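Local structure of dihydroorotase (Campylobacter jejuni subsp. jejuni, 3PNU) at residues Lys82-Asp86 and Glu87-Pro91. The protein probably catalyses the reversible cyclisation of N-carbamoyl-L-aspartate to (S)-dihydroorotate, a step of de novo pyrimidine synthesis, and binds two zinc ions per subunit. Residues are numbered along the deposited sequence; the frame is centred on the assembly and turned at random.
Sequences KACKD and ENFTP
Cys-84 and Phe-89 make a local sulfur-aromatic contact round the turn that leads from the end of helix 70-84 into strand 90-93. The thiol SG lies 3.9 Å from CD2 of Phe-89 and 4.9 Å from the ring centroid, approaching obliquely at 58° off the ring normal. Phe-89 has its CG anti to the backbone N (chi1 175°), which carries the ring back toward the helix end, while the Cys-84 side chain points across the turn to meet the CD2 side of the ring. Both residues are buried and share Ala-51 of helix 40-51 as a neighbour; the phenyl group also touches Ala-57 of strand 56-59.

The chain reverses through a type II' beta turn from Cys-84 to Glu-87, with Lys-85 at its first corner, where the chain leaves the helical conformation with positive phi. Cys-84 O and Glu-87 N, the atoms that would close this turn, stand 3.6 Å apart with no clear hydrogen bond between them. The bent Glu-87 side chain starts out past the end of this carbonyl, its CG 3.6 Å from Cys-84 O. The acidic side chains of Asp-86 and Glu-87 run side by side with carboxylate planes 90° apart; Asp-86 OD1 is 4.3 Å from Glu-87 OE1, a proximity of like charges that may slightly raise their proton affinity, though solvent should screen much of it.

Beyond the turn, Thr-90 pairs by backbone hydrogen bonds with Cys-55 and Ala-57, bringing the chain alongside strand 56-59. Strand 56-59, helix 70-84 and strand 90-93 thus form a beta-alpha-beta crossover, the repeating unit of the TIM barrel that houses the zinc site in this amidohydrolase.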
loop_
_atom_site.group_PDB
_atom_site.type_symbol
_atom_site.label_atom_id
_atom_site.label_comp_id
_atom_site.label_asym_id
_atom_site.label_seq_id
_atom_site.Cartn_x
_atom_site.Cartn_y
_atom_site.Cartn_z
ATOM N N LYS A 82 -12.217 -34.540 -9.507
ATOM C CA LYS A 82 -13.308 -34.899 -8.594
ATOM C C LYS A 82 -14.050 -33.669 -8.124
ATOM O O LYS A 82 -15.266 -33.631 -8.144
ATOM C CB LYS A 82 -12.809 -35.624 -7.344
ATOM C CG LYS A 82 -12.563 -37.133 -7.471
ATOM C CD LYS A 82 -12.329 -37.762 -6.070
ATOM C CE LYS A 82 -13.541 -37.548 -5.109
ATOM N NZ LYS A 82 -13.286 -38.023 -3.706
ATOM N N ALA A 83 -13.293 -32.665 -7.694
ATOM C CA ALA A 83 -13.851 -31.426 -7.156
ATOM C C ALA A 83 -14.771 -30.684 -8.120
ATOM O O ALA A 83 -15.662 -29.949 -7.689
ATOM C CB ALA A 83 -12.715 -30.513 -6.701
ATOM N N CYS A 84 -14.548 -30.881 -9.416
ATOM C CA CYS A 84 -15.348 -30.237 -10.463
ATOM C C CYS A 84 -16.597 -31.041 -10.764
ATOM O O CYS A 84 -17.649 -30.476 -11.086
ATOM C CB CYS A 84 -14.518 -30.122 -11.729
ATOM S SG CYS A 84 -13.006 -29.268 -11.429
ATOM N N LYS A 85 -16.452 -32.364 -10.685
ATOM C CA LYS A 85 -17.550 -33.304 -10.882
ATOM C C LYS A 85 -18.052 -33.199 -12.327
ATOM O O LYS A 85 -17.278 -33.333 -13.281
ATOM C CB LYS A 85 -18.687 -33.015 -9.873
ATOM C CG LYS A 85 -18.226 -33.000 -8.421
ATOM C CD LYS A 85 -19.360 -32.783 -7.424
ATOM C CE LYS A 85 -18.799 -32.785 -5.997
ATOM N NZ LYS A 85 -19.855 -32.732 -4.954
ATOM N N ASP A 86 -19.347 -32.940 -12.470
ATOM C CA ASP A 86 -20.061 -32.992 -13.742
ATOM C C ASP A 86 -19.794 -31.854 -14.735
ATOM O O ASP A 86 -20.376 -31.835 -15.823
ATOM C CB ASP A 86 -21.561 -33.042 -13.429
ATOM C CG ASP A 86 -22.004 -31.892 -12.534
ATOM O OD1 ASP A 86 -21.309 -30.849 -12.516
ATOM O OD2 ASP A 86 -23.044 -32.034 -11.851
ATOM N N GLU A 87 -18.922 -30.916 -14.376
ATOM C CA GLU A 87 -18.632 -29.786 -15.250
ATOM C C GLU A 87 -17.692 -30.147 -16.386
ATOM O O GLU A 87 -16.814 -30.994 -16.228
ATOM C CB GLU A 87 -18.003 -28.650 -14.437
ATOM C CG GLU A 87 -18.920 -28.045 -13.375
ATOM C CD GLU A 87 -20.066 -27.247 -13.978
ATOM O OE1 GLU A 87 -20.838 -26.660 -13.195
ATOM O OE2 GLU A 87 -20.183 -27.194 -15.226
ATOM N N ASN A 88 -17.901 -29.510 -17.536
ATOM C CA ASN A 88 -17.025 -29.679 -18.684
ATOM C C ASN A 88 -15.885 -28.707 -18.427
ATOM O O ASN A 88 -16.046 -27.487 -18.597
ATOM C CB ASN A 88 -17.734 -29.321 -19.985
ATOM C CG ASN A 88 -16.804 -29.386 -21.196
ATOM O OD1 ASN A 88 -15.791 -30.096 -21.181
ATOM N ND2 ASN A 88 -17.151 -28.648 -22.254
ATOM N N PHE A 89 -14.740 -29.235 -18.011
ATOM C CA PHE A 89 -13.616 -28.386 -17.643
ATOM C C PHE A 89 -12.285 -29.117 -17.664
ATOM O O PHE A 89 -12.113 -30.097 -16.959
ATOM C CB PHE A 89 -13.880 -27.842 -16.234
ATOM C CG PHE A 89 -12.759 -27.042 -15.676
ATOM C CD1 PHE A 89 -12.571 -25.730 -16.070
ATOM C CD2 PHE A 89 -11.893 -27.593 -14.746
ATOM C CE1 PHE A 89 -11.550 -24.988 -15.562
ATOM C CE2 PHE A 89 -10.858 -26.847 -14.233
ATOM C CZ PHE A 89 -10.687 -25.539 -14.648
ATOM N N THR A 90 -11.345 -28.629 -18.467
ATOM C CA THR A 90 -10.028 -29.244 -18.550
ATOM C C THR A 90 -8.969 -28.405 -17.809
ATOM O O THR A 90 -8.632 -27.304 -18.229
ATOM C CB THR A 90 -9.583 -29.430 -20.009
ATOM O OG1 THR A 90 -10.559 -30.213 -20.713
ATOM C CG2 THR A 90 -8.217 -30.113 -20.074
ATOM N N PRO A 91 -8.438 -28.937 -16.706
ATOM C CA PRO A 91 -7.412 -28.233 -15.959
ATOM C C PRO A 91 -6.075 -28.386 -16.650
ATOM O O PRO A 91 -5.665 -29.507 -16.922
ATOM C CB PRO A 91 -7.400 -28.972 -14.622
ATOM C CG PRO A 91 -7.811 -30.384 -14.976
ATOM C CD PRO A 91 -8.755 -30.262 -16.122
#